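PDB 5BP9: putative methyltransferase protein from Bacteroides fragilis, which binds S-adenosyl-L-homocysteine and probably transfers methyl groups from S-adenosylmethionine to an acceptor substrate. Local coordinates for residues A[42-48]-A[131-135]; A[54-59]-A[137-142]; A[82-86]-A[112-116]; A[165-171]-A[197-202]. All blocks are in the same frame, centred on the assembly; numbering follows the deposited sequence. Where two conformers were deposited one is given.

Overall arrangement
Three of the four contacts touch S-adenosyl-L-homocysteine. Contact 1 brings Ile131 to its adenine, contact 3 holds its carboxylate through Arg85, and contact 4 brings the loop after strand 161-166 to its amino-acid end. Contact 2 does not reach the ligand; the side chain of Ile54 stays about 6 Å from it. Contacts 1 and 2 share helix 133-142, their centres about 13 Å apart, and meet where Ser135 packs on Ile54. Contact 2 in turn abuts contact 3, centre to centre about 11 Å, with Phe57 against Phe84 and Arg142 at Ser112. Contact 3 touches contact 4 through Arg85 and Met168, whereas contacts 1 and 4 lie about 22 Å apart between centres.

Contact 1: residues A[42-48]-A[131-135]; sequences LLPAEKD and ISPLS. With SAH (S-adenosyl-L-homocysteine), chain D.
Asp48 reaches across to Ser132, and the hydroxyl OG of Ser132 gives a 2.6 Å hydrogen bond to Asp48 OD2 on the syn side of the carboxylate. With CG anti to the backbone N (chi1 179°), Asp48 carries its carboxylate to the start of helix 133-142, where Leu134 N adds a weak bond to OD2. Ser132 is the N-cap of that helix: its OG also accepts from Ser135 N at 3.1 Å. The other oxygen, Asp48 OD1, caps Gly51 N of helix 49-60, so one buried carboxylate serves two helix starts.

Beside this tight polar core, Leu43 N donates to Ile131 O (3.1 Å), approaching from above the carbonyl plane, and Leu43 CG rests 3.8 Å from Ile131 CD1. The same CD1 lies 3.6 Å from N7 of S-adenosyl-L-homocysteine, whose adenine Ile131 CG1 and CG2 also border. The outer side is looser: exposed Leu42 makes one apolar touch, CD2 to Ile131 CG2 at 4.0 Å, and Ala45 CB lies 4.0 Å from Pro133 CG. The two helix dipoles would probably favour the charged form of Asp48; the bonds themselves join the 42-48 loop to the segment bearing Ile131.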
# COMPACT_ATOMS: atom_id res chain seq x y z
N LEU A 42 -9.11 -7.47 -10.47
CA LEU A 42 -9.45 -6.07 -10.25
C LEU A 42 -10.76 -6.01 -9.46
O LEU A 42 -11.52 -7.01 -9.41
CB LEU A 42 -9.63 -5.36 -11.59
CG LEU A 42 -8.41 -5.36 -12.53
CD1 LEU A 42 -8.75 -4.71 -13.84
CD2 LEU A 42 -7.24 -4.66 -11.85
N LEU A 43 -11.03 -4.88 -8.82
CA LEU A 43 -12.30 -4.72 -8.11
C LEU A 43 -13.39 -4.25 -9.07
O LEU A 43 -13.19 -3.31 -9.80
CB LEU A 43 -12.20 -3.71 -6.97
CG LEU A 43 -11.09 -3.91 -5.96
CD1 LEU A 43 -11.13 -2.82 -4.92
CD2 LEU A 43 -11.17 -5.28 -5.30
N PRO A 44 -14.57 -4.93 -9.04
CA PRO A 44 -15.69 -4.35 -9.78
C PRO A 44 -16.18 -3.10 -9.05
O PRO A 44 -16.13 -3.07 -7.85
CB PRO A 44 -16.77 -5.43 -9.76
CG PRO A 44 -16.37 -6.43 -8.76
CD PRO A 44 -14.94 -6.19 -8.34
N ALA A 45 -16.62 -2.09 -9.80
CA ALA A 45 -17.06 -0.82 -9.19
C ALA A 45 -18.19 -1.02 -8.18
O ALA A 45 -18.25 -0.32 -7.17
CB ALA A 45 -17.49 0.16 -10.27
N GLU A 46 -19.04 -2.01 -8.42
CA GLU A 46 -20.14 -2.34 -7.52
C GLU A 46 -19.70 -2.96 -6.20
O GLU A 46 -20.50 -3.04 -5.27
CB GLU A 46 -21.16 -3.26 -8.23
CG GLU A 46 -20.62 -4.61 -8.71
CD GLU A 46 -20.20 -4.66 -10.18
OE1 GLU A 46 -20.29 -5.77 -10.77
OE2 GLU A 46 -19.74 -3.62 -10.73
N LYS A 47 -18.43 -3.39 -6.12
CA LYS A 47 -17.84 -3.96 -4.90
C LYS A 47 -16.54 -3.21 -4.56
O LYS A 47 -15.55 -3.81 -4.11
CB LYS A 47 -17.61 -5.48 -5.03
CG LYS A 47 -18.88 -6.28 -5.27
CD LYS A 47 -18.57 -7.75 -5.50
CE LYS A 47 -19.85 -8.52 -5.78
NZ LYS A 47 -19.63 -9.90 -6.29
N ASP A 48 -16.55 -1.89 -4.75
CA ASP A 48 -15.38 -1.03 -4.54
C ASP A 48 -15.71 0.05 -3.52
O ASP A 48 -15.90 1.24 -3.87
CB ASP A 48 -14.92 -0.42 -5.86
CG ASP A 48 -13.72 0.49 -5.71
OD1 ASP A 48 -13.04 0.48 -4.63
OD2 ASP A 48 -13.48 1.25 -6.68
N ILE A 131 -6.05 -1.29 -8.07
CA ILE A 131 -7.08 -2.22 -8.57
C ILE A 131 -8.50 -1.64 -8.51
O ILE A 131 -9.42 -2.23 -9.06
CB ILE A 131 -7.05 -3.57 -7.83
CG1 ILE A 131 -7.25 -3.39 -6.32
CG2 ILE A 131 -5.75 -4.31 -8.17
CD1 ILE A 131 -7.39 -4.68 -5.54
N SER A 132 -8.67 -0.50 -7.82
CA SER A 132 -9.98 0.15 -7.63
C SER A 132 -10.31 1.01 -8.85
O SER A 132 -9.60 1.99 -9.11
CB SER A 132 -9.96 1.03 -6.38
OG SER A 132 -11.04 1.95 -6.39
N PRO A 133 -11.43 0.72 -9.54
CA PRO A 133 -11.71 1.53 -10.73
C PRO A 133 -12.08 2.96 -10.41
O PRO A 133 -11.68 3.89 -11.14
CB PRO A 133 -12.87 0.80 -11.41
CG PRO A 133 -13.52 0.04 -10.30
CD PRO A 133 -12.42 -0.35 -9.37
N LEU A 134 -12.81 3.17 -9.32
CA LEU A 134 -13.24 4.50 -8.94
C LEU A 134 -12.07 5.34 -8.41
O LEU A 134 -12.05 6.57 -8.59
CB LEU A 134 -14.41 4.43 -7.95
CG LEU A 134 -15.72 3.92 -8.54
CD1 LEU A 134 -16.72 3.51 -7.47
CD2 LEU A 134 -16.31 4.98 -9.47
N SER A 135 -11.09 4.70 -7.76
CA SER A 135 -9.88 5.40 -7.34
C SER A 135 -9.09 5.88 -8.54
O SER A 135 -8.64 7.03 -8.55
CB SER A 135 -9.03 4.51 -6.45
OG SER A 135 -9.72 4.14 -5.26
N SAH D . -1.51 4.45 -0.93
CA SAH D . -2.88 5.04 -0.64
CB SAH D . -3.98 3.99 -0.40
CG SAH D . -3.67 2.92 0.66
SD SAH D . -4.99 1.75 0.76
C SAH D . -2.82 5.95 0.55
O SAH D . -1.79 6.07 1.21
OXT SAH D . -3.79 6.62 0.92
C5' SAH D . -4.38 0.42 -0.24
C4' SAH D . -4.67 0.61 -1.72
O4' SAH D . -4.06 -0.48 -2.44
C3' SAH D . -6.15 0.60 -2.13
O3' SAH D . -6.44 1.76 -2.93
C2' SAH D . -6.31 -0.71 -2.89
O2' SAH D . -7.34 -0.73 -3.86
C1' SAH D . -4.94 -0.91 -3.49
N9 SAH D . -4.55 -2.29 -3.85
C8 SAH D . -4.80 -3.40 -3.15
N7 SAH D . -4.29 -4.48 -3.66
C5 SAH D . -3.63 -4.04 -4.79
C6 SAH D . -2.89 -4.68 -5.79
N6 SAH D . -2.66 -6.01 -5.79
N1 SAH D . -2.37 -3.93 -6.80
C2 SAH D . -2.61 -2.60 -6.81
N3 SAH D . -3.30 -1.89 -5.90
C4 SAH D . -3.80 -2.66 -4.92

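Contact 2: residues A[54-59]-A[137-142]; sequences IADFYH and EVMKLR
Tyr58 lies against Val138, Leu141 and Arg142 of the neighbouring helix. Its CB is 3.9 Å from Val138 CG1, while farther out along the ring CE1 approaches Arg142 CG to 3.5 Å and CE2 flanks Leu141 CB. The ring leaves helix 49-60 with CG anti to the backbone N (chi1 175°), which carries it across to helix 133-142. Arg142 runs antiparallel alongside the tyrosine; the aliphatic part of the arginine does the touching, and its guanidinium goes on to bond Ser112 O. At the end of the ring, Tyr58 OH is 2.7 Å from a water oxygen, and the same water donates to Leu141 O.

The apolar part of the contact is Val138 against Ile54, Ala55 and Tyr58 CB. Val138 packs its two methyls against these residues: CG1 lies 3.6 Å from Ile54 CG2, and CG2 reaches the backbone beside the small Ala55, resting against its CA. The axes of the two short segments approach to 10.1 Å at an angle of 27°.

On the outer flank, His59 NE2 donates to Glu137 OE1 at 2.8 Å. The bond is almost straight (169°), and the carboxylate oxygen lies in the imidazole plane, although the carboxylate itself is turned steeply against the ring. Polar groups, His59 with Glu137 and Tyr58 OH with its water, thus border the apolar centre. The nearby carboxylate would be expected to raise the affinity of the imidazole for a second proton, which could give the bond some ionic character.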
# COMPACT_ATOMS: atom_id res chain seq x y z
N ILE A 54 -13.98 7.68 -2.01
CA ILE A 54 -13.07 8.63 -2.65
C ILE A 54 -13.81 9.41 -3.74
O ILE A 54 -13.66 10.64 -3.82
CB ILE A 54 -11.81 7.89 -3.21
CG1 ILE A 54 -10.90 7.48 -2.04
CG2 ILE A 54 -11.01 8.73 -4.23
CD1 ILE A 54 -9.81 6.48 -2.39
N ALA A 55 -14.58 8.71 -4.57
CA ALA A 55 -15.34 9.37 -5.66
C ALA A 55 -16.42 10.30 -5.13
O ALA A 55 -16.56 11.43 -5.63
CB ALA A 55 -15.91 8.32 -6.60
N ASP A 56 -17.13 9.90 -4.08
CA ASP A 56 -18.11 10.81 -3.47
C ASP A 56 -17.45 12.10 -3.00
O ASP A 56 -17.95 13.21 -3.27
CB ASP A 56 -18.80 10.15 -2.29
CG ASP A 56 -20.17 9.69 -2.59
OD1 ASP A 56 -20.62 9.74 -3.77
OD2 ASP A 56 -20.81 9.24 -1.62
N PHE A 57 -16.33 11.96 -2.29
CA PHE A 57 -15.64 13.12 -1.75
C PHE A 57 -15.07 14.01 -2.87
O PHE A 57 -15.13 15.25 -2.79
CB PHE A 57 -14.51 12.70 -0.82
CG PHE A 57 -13.93 13.84 -0.02
CD1 PHE A 57 -14.58 14.29 1.13
CD2 PHE A 57 -12.77 14.47 -0.43
CE1 PHE A 57 -14.06 15.34 1.86
CE2 PHE A 57 -12.25 15.52 0.31
CZ PHE A 57 -12.89 15.96 1.45
N TYR A 58 -14.53 13.39 -3.91
CA TYR A 58 -13.98 14.16 -5.01
C TYR A 58 -15.09 14.95 -5.73
O TYR A 58 -14.94 16.14 -6.03
CB TYR A 58 -13.23 13.27 -6.01
CG TYR A 58 -12.78 14.10 -7.19
CD1 TYR A 58 -11.73 15.01 -7.05
CD2 TYR A 58 -13.46 14.07 -8.38
CE1 TYR A 58 -11.35 15.84 -8.09
CE2 TYR A 58 -13.10 14.90 -9.45
CZ TYR A 58 -12.04 15.76 -9.29
OH TYR A 58 -11.68 16.57 -10.33
N HIS A 59 -16.18 14.27 -6.05
CA HIS A 59 -17.24 14.90 -6.84
C HIS A 59 -18.08 15.86 -6.00
O HIS A 59 -18.52 16.88 -6.53
CB HIS A 59 -18.12 13.85 -7.54
CG HIS A 59 -17.40 13.07 -8.60
ND1 HIS A 59 -16.98 13.64 -9.79
CD2 HIS A 59 -17.07 11.75 -8.68
CE1 HIS A 59 -16.39 12.72 -10.53
NE2 HIS A 59 -16.42 11.57 -9.87
N GLU A 137 -10.31 6.53 -11.51
CA GLU A 137 -11.13 7.64 -12.06
C GLU A 137 -10.75 8.94 -11.41
O GLU A 137 -10.46 9.92 -12.08
CB GLU A 137 -12.64 7.40 -11.81
CG GLU A 137 -13.55 8.64 -11.88
CD GLU A 137 -15.03 8.31 -11.68
OE1 GLU A 137 -15.68 9.04 -10.90
OE2 GLU A 137 -15.50 7.32 -12.30
N VAL A 138 -10.78 8.95 -10.09
CA VAL A 138 -10.48 10.14 -9.31
C VAL A 138 -9.07 10.63 -9.55
O VAL A 138 -8.87 11.83 -9.75
CB VAL A 138 -10.79 9.94 -7.81
CG1 VAL A 138 -10.21 11.05 -6.92
CG2 VAL A 138 -12.30 9.82 -7.64
N MSE A 139 -8.09 9.73 -9.52
CA MSE A 139 -6.73 10.10 -9.82
C MSE A 139 -6.63 10.83 -11.14
O MSE A 139 -5.94 11.86 -11.22
CB MSE A 139 -5.75 8.91 -9.86
CG MSE A 139 -5.53 8.41 -8.44
SE MSE A 139 -3.96 7.25 -8.37
CE MSE A 139 -4.97 5.59 -8.60
N LYS A 140 -7.28 10.30 -12.17
CA LYS A 140 -7.19 10.94 -13.49
C LYS A 140 -7.77 12.35 -13.47
O LYS A 140 -7.17 13.32 -13.98
CB LYS A 140 -7.86 10.08 -14.55
CG LYS A 140 -7.14 8.77 -14.84
CD LYS A 140 -7.87 7.94 -15.86
CE LYS A 140 -7.16 6.66 -16.25
NZ LYS A 140 -5.85 6.88 -16.91
N LEU A 141 -8.92 12.47 -12.85
CA LEU A 141 -9.62 13.76 -12.78
C LEU A 141 -8.90 14.78 -11.92
O LEU A 141 -9.00 16.00 -12.20
CB LEU A 141 -11.08 13.55 -12.36
CG LEU A 141 -11.94 12.69 -13.29
CD1 LEU A 141 -13.33 12.46 -12.70
CD2 LEU A 141 -12.05 13.30 -14.68
N ARG A 142 -8.14 14.31 -10.94
CA ARG A 142 -7.29 15.20 -10.10
C ARG A 142 -5.98 15.63 -10.76
O ARG A 142 -5.26 16.49 -10.23
CB ARG A 142 -6.95 14.54 -8.77
CG ARG A 142 -8.14 14.34 -7.87
CD ARG A 142 -7.72 13.73 -6.54
NE ARG A 142 -7.17 14.74 -5.65
CZ ARG A 142 -6.43 14.51 -4.56
NH1 ARG A 142 -6.08 13.29 -4.19
NH2 ARG A 142 -6.01 15.55 -3.84
O HOH W 1 -9.60 18.24 -9.98

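Contact 3: residues A[82-86]-A[112-116]; sequences QLFRK and SGCHA. With SAH (S-adenosyl-L-homocysteine), chain D.
The glycine-containing turn between strand 104-108 and helix 114-121, consistent with the glycine-rich loop of Rossmann-like methyltransferases, meets the 82-86 loop here and, with it, borders the carboxylate of S-adenosyl-L-homocysteine. Arg85 supplies the charge. Its NH2 donates to ligand O at 2.6 Å, near the guanidinium plane, and its NH1 to ligand OXT at 3.3 Å. The guanidinium has further partners: NH1 also donates to Gln82 O at 3.0 Å, and NH2 forms a salt bridge with Glu94. Over one face of the group sits Cys114 SG, 3.8 Å from Arg85 NH1. An extended chain from CG to NE takes the guanidinium to the ligand.

A second link runs through Ser112. Its OG, lying between the backbone N and the carbonyl carbon (chi1 71°), donates to Leu83 O; the 2.5 Å length is unusually short and should be read with caution. One water completes the network, accepting from Ser112 N and donating to both Leu83 O and ligand OXT. Ligand OXT is thus met by Arg85 NH1 and by a water bonded to both segments. The same serine turns its CB over the Phe84 ring, 4.2 Å from the centroid and near the ring normal, a CH-pi contact.

His115 CE1 comes within 3.3 Å of ligand O, while its NE2 bonds to Glu94, which also pairs with Arg85. Around this site, Ile54 of helix 49-60 packs on Leu83, Phe84 and Ser112, the rings of Phe84 and Phe57 meet, while His115 and Ala116 touch Asp107 of strand 104-108.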
# COMPACT_ATOMS: atom_id res chain seq x y z
N GLN A 82 -8.84 12.19 5.10
CA GLN A 82 -7.42 11.85 5.28
C GLN A 82 -6.83 11.07 4.09
O GLN A 82 -5.62 11.11 3.86
CB GLN A 82 -7.21 11.05 6.58
N LEU A 83 -7.68 10.38 3.34
CA LEU A 83 -7.26 9.75 2.08
C LEU A 83 -6.85 10.76 1.01
O LEU A 83 -6.21 10.37 0.03
CB LEU A 83 -8.38 8.85 1.53
CG LEU A 83 -8.77 7.66 2.42
CD1 LEU A 83 -9.97 6.91 1.86
CD2 LEU A 83 -7.59 6.71 2.63
N PHE A 84 -7.24 12.02 1.20
CA PHE A 84 -6.85 13.18 0.37
C PHE A 84 -5.80 14.13 1.01
O PHE A 84 -5.75 15.33 0.69
CB PHE A 84 -8.09 14.01 0.05
CG PHE A 84 -9.05 13.35 -0.89
CD1 PHE A 84 -9.87 12.32 -0.46
CD2 PHE A 84 -9.16 13.79 -2.20
CE1 PHE A 84 -10.76 11.73 -1.33
CE2 PHE A 84 -10.05 13.19 -3.09
CZ PHE A 84 -10.85 12.16 -2.65
N ARG A 85 -4.98 13.61 1.91
CA ARG A 85 -3.90 14.41 2.54
C ARG A 85 -2.84 14.89 1.53
O ARG A 85 -2.36 14.11 0.70
CB ARG A 85 -3.22 13.61 3.66
CG ARG A 85 -2.43 12.39 3.17
CD ARG A 85 -2.22 11.41 4.31
NE ARG A 85 -1.59 10.15 3.91
CZ ARG A 85 -2.20 9.15 3.25
NH1 ARG A 85 -3.47 9.23 2.85
NH2 ARG A 85 -1.51 8.03 2.97
N LYS A 86 -2.47 16.18 1.63
CA LYS A 86 -1.46 16.81 0.76
C LYS A 86 -0.04 16.58 1.30
O LYS A 86 0.15 16.41 2.50
CB LYS A 86 -1.75 18.28 0.61
N SER A 112 -6.31 7.68 -3.73
CA SER A 112 -6.78 8.97 -4.27
C SER A 112 -5.75 9.70 -5.10
O SER A 112 -6.08 10.72 -5.68
CB SER A 112 -7.22 9.91 -3.13
OG SER A 112 -6.06 10.34 -2.44
N GLY A 113 -4.50 9.22 -5.13
CA GLY A 113 -3.42 9.89 -5.86
C GLY A 113 -2.63 10.91 -5.09
O GLY A 113 -1.79 11.61 -5.68
N CYS A 114 -2.82 10.98 -3.77
CA CYS A 114 -2.13 11.95 -2.94
C CYS A 114 -0.61 11.91 -3.10
O CYS A 114 0.01 12.97 -3.26
CB CYS A 114 -2.55 11.79 -1.46
SG CYS A 114 -2.19 10.20 -0.64
N HIS A 115 -0.01 10.71 -3.05
CA HIS A 115 1.42 10.60 -3.17
C HIS A 115 1.85 10.97 -4.58
O HIS A 115 2.81 11.73 -4.74
CB HIS A 115 1.93 9.22 -2.77
CG HIS A 115 1.67 8.88 -1.34
ND1 HIS A 115 1.12 7.68 -0.94
CD2 HIS A 115 1.86 9.60 -0.21
CE1 HIS A 115 0.99 7.68 0.37
NE2 HIS A 115 1.43 8.84 0.83
N ALA A 116 1.13 10.46 -5.57
CA ALA A 116 1.46 10.72 -6.97
C ALA A 116 1.42 12.21 -7.27
O ALA A 116 2.35 12.72 -7.90
CB ALA A 116 0.55 9.95 -7.91
N SAH D . -1.51 4.45 -0.93
CA SAH D . -2.88 5.04 -0.64
CB SAH D . -3.98 3.99 -0.40
CG SAH D . -3.67 2.92 0.66
SD SAH D . -4.99 1.75 0.76
C SAH D . -2.82 5.95 0.55
O SAH D . -1.79 6.07 1.21
OXT SAH D . -3.79 6.62 0.92
C5' SAH D . -4.38 0.42 -0.24
C4' SAH D . -4.67 0.61 -1.72
O4' SAH D . -4.06 -0.48 -2.44
C3' SAH D . -6.15 0.60 -2.13
O3' SAH D . -6.44 1.76 -2.93
C2' SAH D . -6.31 -0.71 -2.89
O2' SAH D . -7.34 -0.73 -3.86
C1' SAH D . -4.94 -0.91 -3.49
N9 SAH D . -4.55 -2.29 -3.85
C8 SAH D . -4.80 -3.40 -3.15
N7 SAH D . -4.29 -4.48 -3.66
C5 SAH D . -3.63 -4.04 -4.79
C6 SAH D . -2.89 -4.68 -5.79
N6 SAH D . -2.66 -6.01 -5.79
N1 SAH D . -2.37 -3.93 -6.80
C2 SAH D . -2.61 -2.60 -6.81
N3 SAH D . -3.30 -1.89 -5.90
C4 SAH D . -3.80 -2.66 -4.92
O HOH W 2 -5.70 7.40 -0.86

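Contact 4: residues A[165-171]-A[197-202]; sequences LMLMNGS and ILMDSS. With SAH (S-adenosyl-L-homocysteine), chain D.
The carboxylate of Asp200 is gripped by the backbone of the loop that follows strand 161-166. Asn169 N donates to Asp200 OD2 at 3.0 Å on the syn side, and Gly170 N reaches Asp200 OD1 at 3.2 Å from well above the carboxylate plane. CG of Asp200 stands between its backbone N and carbonyl carbon (chi1 75°), turning the acid onto the loop, consistent with holding the tight bend there; Met168 and Asn169 both have positive phi.

Next along the strand, Ser201 OG donates to Asn169 OD1 at 2.9 Å, and a water bound to that same amide oxygen also contacts Ser202 OG. Asn169 ND2 bonds Leu244 O, so both ends of its amide are used.

Before the loop, the two segments pair as parallel strands. Met166 N donates to Leu198 O in a nearly straight bond of 2.9 Å, and Asp200 N returns to Met166 O. Met166 and Met199, both selenomethionine, lie side by side on one sheet face, against Phe183 of helix 180-190; Leu165 CD2 and Leu198 CD1 meet on the other. Met168, modelled in two conformers, then brings its CB close to O of S-adenosyl-L-homocysteine. A loop leaving the carboxyl end of a central parallel strand to line the cofactor pocket is typical of the Rossmann-like fold of class I methyltransferases.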
# COMPACT_ATOMS: atom_id res chain seq x y z
N LEU A 165 7.26 2.62 -4.53
CA LEU A 165 6.70 3.10 -3.26
C LEU A 165 5.53 2.25 -2.84
O LEU A 165 4.57 2.11 -3.58
CB LEU A 165 6.22 4.55 -3.38
CG LEU A 165 7.25 5.62 -3.68
CD1 LEU A 165 6.56 6.96 -3.82
CD2 LEU A 165 8.28 5.67 -2.56
N MSE A 166 5.64 1.67 -1.63
CA MSE A 166 4.54 0.92 -1.02
C MSE A 166 4.31 1.50 0.33
O MSE A 166 4.96 1.14 1.33
CB MSE A 166 4.95 -0.51 -1.01
CG MSE A 166 5.04 -0.99 -2.45
SE MSE A 166 5.62 -2.85 -2.54
CE MSE A 166 3.82 -3.62 -2.22
N LEU A 167 3.38 2.46 0.37
CA LEU A 167 3.15 3.30 1.55
C LEU A 167 1.74 3.14 2.12
O LEU A 167 0.83 2.73 1.42
CB LEU A 167 3.42 4.75 1.21
CG LEU A 167 4.84 5.06 0.72
CD1 LEU A 167 4.94 6.54 0.34
CD2 LEU A 167 5.91 4.69 1.73
N MSE A 168 1.61 3.51 3.40
CA MSE A 168 0.39 3.37 4.18
C MSE A 168 0.17 1.89 4.46
O MSE A 168 -0.78 1.25 3.97
CB MSE A 168 -0.80 4.06 3.53
CG MSE A 168 -1.79 4.51 4.60
SE MSE A 168 -2.44 2.93 5.60
CE MSE A 168 -3.46 3.96 6.94
N ASN A 169 1.05 1.35 5.30
CA ASN A 169 1.19 -0.08 5.46
C ASN A 169 1.36 -0.74 4.11
O ASN A 169 0.51 -1.53 3.65
CB ASN A 169 0.04 -0.73 6.24
CG ASN A 169 0.41 -2.12 6.67
OD1 ASN A 169 1.44 -2.29 7.31
ND2 ASN A 169 -0.39 -3.13 6.30
N GLY A 170 2.48 -0.41 3.47
CA GLY A 170 2.81 -0.89 2.16
C GLY A 170 2.93 -2.38 2.03
O GLY A 170 2.71 -2.92 0.96
N SER A 171 3.22 -3.07 3.13
CA SER A 171 3.24 -4.51 3.13
C SER A 171 1.87 -5.13 2.87
O SER A 171 1.77 -6.28 2.48
CB SER A 171 3.78 -5.02 4.45
OG SER A 171 3.07 -4.49 5.52
N ILE A 197 12.96 -0.31 -3.27
CA ILE A 197 11.57 -0.29 -2.80
C ILE A 197 11.60 0.42 -1.45
O ILE A 197 12.43 0.07 -0.59
CB ILE A 197 11.05 -1.71 -2.57
CG1 ILE A 197 11.17 -2.55 -3.84
CG2 ILE A 197 9.61 -1.68 -2.09
CD1 ILE A 197 11.41 -4.02 -3.54
N LEU A 198 10.70 1.37 -1.27
CA LEU A 198 10.49 2.04 0.02
C LEU A 198 9.13 1.60 0.54
O LEU A 198 8.10 1.83 -0.11
CB LEU A 198 10.58 3.55 -0.14
CG LEU A 198 11.92 4.05 -0.67
CD1 LEU A 198 11.84 5.56 -0.96
CD2 LEU A 198 13.05 3.75 0.30
N MSE A 199 9.13 0.94 1.69
CA MSE A 199 7.92 0.30 2.25
C MSE A 199 7.81 0.60 3.71
O MSE A 199 8.77 0.42 4.44
CB MSE A 199 8.03 -1.23 2.07
CG MSE A 199 6.85 -2.02 2.67
SE MSE A 199 7.21 -3.96 2.67
CE MSE A 199 6.59 -3.97 0.84
N ASP A 200 6.63 1.01 4.15
CA ASP A 200 6.37 1.15 5.57
C ASP A 200 5.48 0.01 6.06
O ASP A 200 4.68 -0.56 5.32
CB ASP A 200 5.74 2.50 5.89
CG ASP A 200 4.29 2.56 5.49
OD1 ASP A 200 3.97 2.26 4.33
OD2 ASP A 200 3.43 2.81 6.32
N SER A 201 5.66 -0.35 7.32
CA SER A 201 4.74 -1.27 8.01
C SER A 201 4.81 -1.03 9.51
O SER A 201 5.34 -0.03 9.98
CB SER A 201 5.08 -2.72 7.64
OG SER A 201 3.99 -3.58 7.96
N SER A 202 4.28 -1.99 10.25
CA SER A 202 4.12 -1.91 11.71
C SER A 202 4.32 -3.28 12.32
O SER A 202 3.92 -4.27 11.71
CB SER A 202 2.71 -1.42 12.10
OG SER A 202 2.51 -0.08 11.76
N SAH D . -1.51 4.45 -0.93
CA SAH D . -2.88 5.04 -0.64
CB SAH D . -3.98 3.99 -0.40
CG SAH D . -3.67 2.92 0.66
SD SAH D . -4.99 1.75 0.76
C SAH D . -2.82 5.95 0.55
O SAH D . -1.79 6.07 1.21
OXT SAH D . -3.79 6.62 0.92
C5' SAH D . -4.38 0.42 -0.24
C4' SAH D . -4.67 0.61 -1.72
O4' SAH D . -4.06 -0.48 -2.44
C3' SAH D . -6.15 0.60 -2.13
O3' SAH D . -6.44 1.76 -2.93
C2' SAH D . -6.31 -0.71 -2.89
O2' SAH D . -7.34 -0.73 -3.86
C1' SAH D . -4.94 -0.91 -3.49
N9 SAH D . -4.55 -2.29 -3.85
C8 SAH D . -4.80 -3.40 -3.15
N7 SAH D . -4.29 -4.48 -3.66
C5 SAH D . -3.63 -4.04 -4.79
C6 SAH D . -2.89 -4.68 -5.79
N6 SAH D . -2.66 -6.01 -5.79
N1 SAH D . -2.37 -3.93 -6.80
C2 SAH D . -2.61 -2.60 -6.81
N3 SAH D . -3.30 -1.89 -5.90
C4 SAH D . -3.80 -2.66 -4.92
O HOH W 3 1.53 -0.11 9.32